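Local coordinates for putative alpha/beta hydrolase fold protein (Candidatus Nitrososphaera gargensis, PDB 5A62) that adopts the alpha/beta hydrolase fold and probably acts as a carboxylesterase that hydrolyses ester substrates, at residues Ile36-Tyr41 against Arg177-Lys182; Asp165-Ala168 against His172-Phe175. One frame throughout, in Å; residues are numbered along the deposited sequence.

Overall arrangement
Both interactions involve helix 170-180, which lies in the helical insertion between strands 116-122 and 212-218 of the alpha/beta hydrolase fold. Interaction 2 pairs the helix with the loop just before it. Interaction 1 joins its C-terminal end to residues 36-41, between strand 25-29 and helix 40-48 of the core. Along the chain, both segments of interaction 2 fall between those of interaction 1. The centres are 13 Å apart, on the same side of the chain's centre. Phe175 links the two sites by packing against Leu37 and Ile38. Interaction 2 is thus local to the insertion, whereas interaction 1 ties the insertion to the core.

Interaction 1 of 2, residues Ile36-Tyr41 against Arg177-Lys182; sequences ILIWDY and REVFTK
Leu37 reaches the aliphatic end of Lys182, and the two side chains cross at about a right angle. Leu37 CD1 lies 3.8 Å from Lys182 CE. The contact joins two parts of an alpha/beta hydrolase fold. Residues 36-38 form a 3-10 turn between strand 25-29 and helix 40-48 of the core. Residues 177-180 are the last turn of helix 170-180, part of the helical insertion that in this family usually acts as a cap.

Val179 supplies the buried half of the contact, and its two methyls both reach the 3-10 turn, at different points. CG1, anti to the backbone N (chi1 166°), faces Ile38, with Val179 CG1 4.3 Å from Ile38 CB. CG2 lies against the Leu37-Ile38 step of the turn, with Val179 CG2 4.2 Å from Leu37 CB and 4.1 Å from Ile38 N. No hydrogen bond crosses between the segments, so the joint is one of apolar packing. On the core side, Ile38 also packs on Val251 and Ile252 of helix 250-253.

Lys182 follows the helix and folds back over its end. Bends at chi2 (-61°) and chi4 (-87°) bring its ammonium to the last helical turn, while CE stays against Leu37. Lys182 NZ donates to Glu178 O at 3.1 Å, from above the carbonyl plane. The lysine thus pairs a polar bond to the last turn of helix 170-180 with an apolar contact to the core.

Thr181 ties down the same helix end. Arg177 O is gripped by two donors from opposite faces of its carbonyl plane: Thr181 N at 3.1 Å and Thr181 OG1 at 2.8 Å.

Interaction 2 of 2, residues Asp165-Ala168 against His172-Phe175; sequences DLFA and HADF
The Phe167 ring lies between Leu166 on one face and the backbone of His172 on the other. Leu166 CG sits 3.7 Å above the ring plane of Phe167, offset toward the rim. On the opposite face His172 O is 4.2 Å above the plane of Phe167, again toward the rim. The His172 imidazole has a water at its edge, in the ring plane.

This is a loop-to-helix contact in the helical insertion of the alpha/beta hydrolase fold. Residues 165-168 belong to the loop between helices 149-157 and 170-180, and His172 and Ala173 are near the start of the second helix.

Phe167 meets His172 through its methylene first: Phe167 CB is 3.9 Å from His172 CB. The two side chains cross at about a right angle. With CG beside the backbone N (chi1 -70°), the His172 imidazole leads away from Phe167. The contact is made by His172 CB and not by the imidazole ring. Ala173 approaches the Phe167 ring obliquely, with its CA 3.8 Å from Phe167 CD2. Its methyl is a little farther off, with Ala173 CB 4.3 Å from Phe167 CD2.

Other parts of the fold close in on Phe167. Leu157 of helix 149-157 touches both Phe167 and Ala173. Ile252 and Glu253 of helix 250-253 also pack on the phenylalanine.

The polar link between the segments runs through the water. Ala168 N donates to it weakly at 3.2 Å, and His172 ND1 meets the same water oxygen at 2.7 Å.

Interaction 1 of 2, residues Ile36-Tyr41 against Arg177-Lys182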
loop_
_atom_site.group_PDB
_atom_site.type_symbol
_atom_site.label_atom_id
_atom_site.label_comp_id
_atom_site.label_asym_id
_atom_site.label_seq_id
_atom_site.Cartn_x
_atom_site.Cartn_y
_atom_site.Cartn_z
ATOM N N ILE A 36 1.859 -22.934 3.021
ATOM C CA ILE A 36 1.812 -23.999 4.046
ATOM C C ILE A 36 2.935 -24.996 3.825
ATOM O O ILE A 36 3.357 -25.654 4.771
ATOM C CB ILE A 36 0.482 -24.692 4.034
ATOM C CG1 ILE A 36 -0.557 -23.762 4.626
ATOM C CG2 ILE A 36 0.533 -26.015 4.801
ATOM C CD1 ILE A 36 -1.959 -24.123 4.333
ATOM N N LEU A 37 3.495 -25.062 2.627
ATOM C CA LEU A 37 4.649 -25.956 2.401
ATOM C C LEU A 37 5.837 -25.627 3.271
ATOM O O LEU A 37 6.678 -26.501 3.550
ATOM C CB LEU A 37 5.010 -26.034 0.926
ATOM C CG LEU A 37 3.815 -26.319 -0.020
ATOM C CD1 LEU A 37 4.242 -26.291 -1.481
ATOM C CD2 LEU A 37 3.054 -27.552 0.393
ATOM N N ILE A 38 5.975 -24.387 3.738
ATOM C CA ILE A 38 7.119 -23.998 4.546
ATOM C C ILE A 38 7.022 -24.604 5.922
ATOM O O ILE A 38 8.016 -24.621 6.625
ATOM C CB ILE A 38 7.228 -22.451 4.609
ATOM C CG1 ILE A 38 8.690 -22.000 4.686
ATOM C CG2 ILE A 38 6.408 -21.840 5.726
ATOM C CD1 ILE A 38 8.879 -20.491 4.653
ATOM N N TRP A 39 5.843 -25.104 6.320
ATOM C CA TRP A 39 5.533 -25.536 7.699
ATOM C C TRP A 39 5.481 -27.042 7.846
ATOM O O TRP A 39 5.039 -27.580 8.879
ATOM C CB TRP A 39 4.216 -24.918 8.190
ATOM C CG TRP A 39 4.164 -23.448 8.361
ATOM C CD1 TRP A 39 3.203 -22.553 7.845
ATOM C CD2 TRP A 39 4.972 -22.642 9.243
ATOM N NE1 TRP A 39 3.469 -21.304 8.276
ATOM C CE2 TRP A 39 4.491 -21.318 9.172
ATOM C CE3 TRP A 39 6.037 -22.900 10.090
ATOM C CZ2 TRP A 39 5.041 -20.308 9.878
ATOM C CZ3 TRP A 39 6.565 -21.903 10.809
ATOM C CH2 TRP A 39 6.080 -20.571 10.678
ATOM N N ASP A 40 5.952 -27.789 6.866
ATOM C CA ASP A 40 5.773 -29.234 6.901
ATOM C C ASP A 40 6.271 -29.879 8.182
ATOM O O ASP A 40 5.562 -30.631 8.868
ATOM C CB ASP A 40 6.414 -29.883 5.636
ATOM C CG ASP A 40 7.959 -29.523 5.374
ATOM O OD1 ASP A 40 8.633 -28.711 6.081
ATOM O OD2 ASP A 40 8.513 -30.116 4.392
ATOM N N TYR A 41 7.511 -29.572 8.511
ATOM C CA TYR A 41 8.121 -30.096 9.684
ATOM C C TYR A 41 7.392 -29.681 10.940
ATOM O O TYR A 41 7.143 -30.480 11.846
ATOM C CB TYR A 41 9.577 -29.664 9.797
ATOM C CG TYR A 41 10.278 -30.098 11.066
ATOM C CD1 TYR A 41 10.611 -31.424 11.261
ATOM C CD2 TYR A 41 10.513 -29.200 12.090
ATOM C CE1 TYR A 41 11.213 -31.842 12.441
ATOM C CE2 TYR A 41 11.123 -29.605 13.258
ATOM C CZ TYR A 41 11.504 -30.925 13.403
ATOM O OH TYR A 41 12.092 -31.308 14.606
ATOM N N ARG A 177 13.073 -22.483 -3.243
ATOM C CA ARG A 177 12.514 -22.400 -4.600
ATOM C C ARG A 177 11.138 -22.972 -4.679
ATOM O O ARG A 177 10.235 -22.324 -5.218
ATOM C CB ARG A 177 13.341 -23.179 -5.618
ATOM C CG ARG A 177 14.646 -22.514 -5.985
ATOM C CD ARG A 177 15.441 -23.344 -7.005
ATOM N NE ARG A 177 16.646 -22.637 -7.476
ATOM C CZ ARG A 177 17.870 -22.809 -6.971
ATOM N NH1 ARG A 177 18.098 -23.683 -5.999
ATOM N NH2 ARG A 177 18.894 -22.079 -7.426
ATOM N N GLU A 178 10.997 -24.190 -4.152
ATOM C CA GLU A 178 9.711 -24.895 -4.127
ATOM C C GLU A 178 8.651 -23.973 -3.589
ATOM O O GLU A 178 7.645 -23.732 -4.314
ATOM C CB GLU A 178 9.738 -26.238 -3.348
ATOM C CG GLU A 178 8.474 -27.115 -3.593
ATOM C CD GLU A 178 8.478 -28.001 -4.861
ATOM O OE1 GLU A 178 8.866 -27.542 -5.984
ATOM O OE2 GLU A 178 8.024 -29.194 -4.748
ATOM N N VAL A 179 8.926 -23.449 -2.392
ATOM C CA VAL A 179 7.929 -22.700 -1.629
ATOM C C VAL A 179 7.642 -21.359 -2.362
ATOM O O VAL A 179 6.509 -21.039 -2.701
ATOM C CB VAL A 179 8.403 -22.445 -0.228
ATOM C CG1 VAL A 179 7.552 -21.380 0.505
ATOM C CG2 VAL A 179 8.505 -23.759 0.564
ATOM N N PHE A 180 8.703 -20.601 -2.607
ATOM C CA PHE A 180 8.566 -19.220 -3.090
ATOM C C PHE A 180 7.843 -19.145 -4.397
ATOM O O PHE A 180 7.034 -18.248 -4.663
ATOM C CB PHE A 180 9.950 -18.574 -3.148
ATOM C CG PHE A 180 9.940 -17.102 -3.397
ATOM C CD1 PHE A 180 9.823 -16.220 -2.314
ATOM C CD2 PHE A 180 10.021 -16.593 -4.678
ATOM C CE1 PHE A 180 9.864 -14.847 -2.553
ATOM C CE2 PHE A 180 10.050 -15.245 -4.906
ATOM C CZ PHE A 180 9.911 -14.408 -3.854
ATOM N N THR A 181 8.135 -20.086 -5.306
ATOM C CA THR A 181 7.625 -19.997 -6.651
ATOM C C THR A 181 6.134 -20.401 -6.754
ATOM O O THR A 181 5.563 -20.265 -7.823
ATOM C CB THR A 181 8.492 -20.759 -7.659
ATOM O OG1 THR A 181 8.438 -22.135 -7.329
ATOM C CG2 THR A 181 9.865 -20.202 -7.670
ATOM N N LYS A 182 5.493 -20.740 -5.633
ATOM C CA LYS A 182 4.043 -20.880 -5.610
ATOM C C LYS A 182 3.341 -19.513 -5.389
ATOM O O LYS A 182 2.103 -19.476 -5.438
ATOM C CB LYS A 182 3.576 -21.797 -4.491
ATOM C CG LYS A 182 4.178 -23.148 -4.348
ATOM C CD LYS A 182 3.923 -23.944 -5.544
ATOM C CE LYS A 182 4.086 -25.438 -5.185
ATOM N NZ LYS A 182 5.475 -25.748 -5.357
#

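Interaction 2 of 2, residues Asp165-Ala168 against His172-Phe175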
loop_
_atom_site.group_PDB
_atom_site.type_symbol
_atom_site.label_atom_id
_atom_site.label_comp_id
_atom_site.label_asym_id
_atom_site.label_seq_id
_atom_site.Cartn_x
_atom_site.Cartn_y
_atom_site.Cartn_z
ATOM N N ASP A 165 25.836 -16.745 -0.590
ATOM C CA ASP A 165 24.497 -16.858 -1.143
ATOM C C ASP A 165 23.543 -16.844 0.002
ATOM O O ASP A 165 23.902 -16.983 1.139
ATOM C CB ASP A 165 24.356 -18.143 -1.915
ATOM C CG ASP A 165 25.059 -18.082 -3.268
ATOM O OD1 ASP A 165 25.598 -16.996 -3.625
ATOM O OD2 ASP A 165 25.037 -19.104 -3.968
ATOM N N LEU A 166 22.272 -16.695 -0.325
ATOM C CA LEU A 166 21.241 -16.715 0.679
ATOM C C LEU A 166 21.281 -17.998 1.565
ATOM O O LEU A 166 21.134 -17.896 2.764
ATOM C CB LEU A 166 19.879 -16.637 0.006
ATOM C CG LEU A 166 18.658 -16.416 0.910
ATOM C CD1 LEU A 166 18.786 -15.177 1.767
ATOM C CD2 LEU A 166 17.426 -16.292 0.091
ATOM N N PHE A 167 21.473 -19.173 0.986
ATOM C CA PHE A 167 21.607 -20.417 1.736
ATOM C C PHE A 167 22.900 -21.048 1.336
ATOM O O PHE A 167 23.216 -21.145 0.114
ATOM C CB PHE A 167 20.453 -21.367 1.410
ATOM C CG PHE A 167 19.094 -20.766 1.670
ATOM C CD1 PHE A 167 18.655 -20.594 2.983
ATOM C CD2 PHE A 167 18.285 -20.336 0.651
ATOM C CE1 PHE A 167 17.439 -20.007 3.249
ATOM C CE2 PHE A 167 17.066 -19.732 0.913
ATOM C CZ PHE A 167 16.641 -19.546 2.220
ATOM N N ALA A 168 23.573 -21.596 2.314
ATOM C CA ALA A 168 24.828 -22.317 2.048
ATOM C C ALA A 168 24.622 -23.716 1.425
ATOM O O ALA A 168 25.438 -24.168 0.655
ATOM C CB ALA A 168 25.591 -22.469 3.341
ATOM N N HIS A 172 18.561 -26.428 1.019
ATOM C CA HIS A 172 17.731 -25.324 1.564
ATOM C C HIS A 172 17.349 -24.390 0.437
ATOM O O HIS A 172 16.182 -23.955 0.347
ATOM C CB HIS A 172 18.508 -24.558 2.629
ATOM C CG HIS A 172 18.716 -25.323 3.871
ATOM N ND1 HIS A 172 19.773 -25.094 4.719
ATOM C CD2 HIS A 172 17.985 -26.302 4.413
ATOM C CE1 HIS A 172 19.682 -25.945 5.731
ATOM N NE2 HIS A 172 18.576 -26.650 5.592
ATOM N N ALA A 173 18.261 -24.053 -0.459
ATOM C CA ALA A 173 17.899 -23.318 -1.640
ATOM C C ALA A 173 16.750 -23.908 -2.418
ATOM O O ALA A 173 15.848 -23.210 -2.872
ATOM C CB ALA A 173 19.104 -23.122 -2.540
ATOM N N ASP A 174 16.785 -25.235 -2.580
ATOM C CA ASP A 174 15.806 -25.847 -3.363
ATOM C C ASP A 174 14.458 -25.893 -2.653
ATOM O O ASP A 174 13.422 -25.767 -3.328
ATOM C CB ASP A 174 16.283 -27.278 -3.746
ATOM C CG ASP A 174 17.269 -27.262 -4.816
ATOM O OD1 ASP A 174 17.483 -26.306 -5.536
ATOM O OD2 ASP A 174 17.903 -28.345 -5.017
ATOM N N PHE A 175 14.443 -26.046 -1.347
ATOM C CA PHE A 175 13.225 -25.924 -0.550
ATOM C C PHE A 175 12.623 -24.495 -0.683
ATOM O O PHE A 175 11.436 -24.343 -1.030
ATOM C CB PHE A 175 13.550 -26.286 0.867
ATOM C CG PHE A 175 12.430 -26.146 1.881
ATOM C CD1 PHE A 175 11.124 -26.410 1.570
ATOM C CD2 PHE A 175 12.734 -25.776 3.174
ATOM C CE1 PHE A 175 10.132 -26.318 2.575
ATOM C CE2 PHE A 175 11.734 -25.642 4.126
ATOM C CZ PHE A 175 10.437 -25.949 3.804
HETATM O O HOH W 1 21.796 -23.398 4.351
#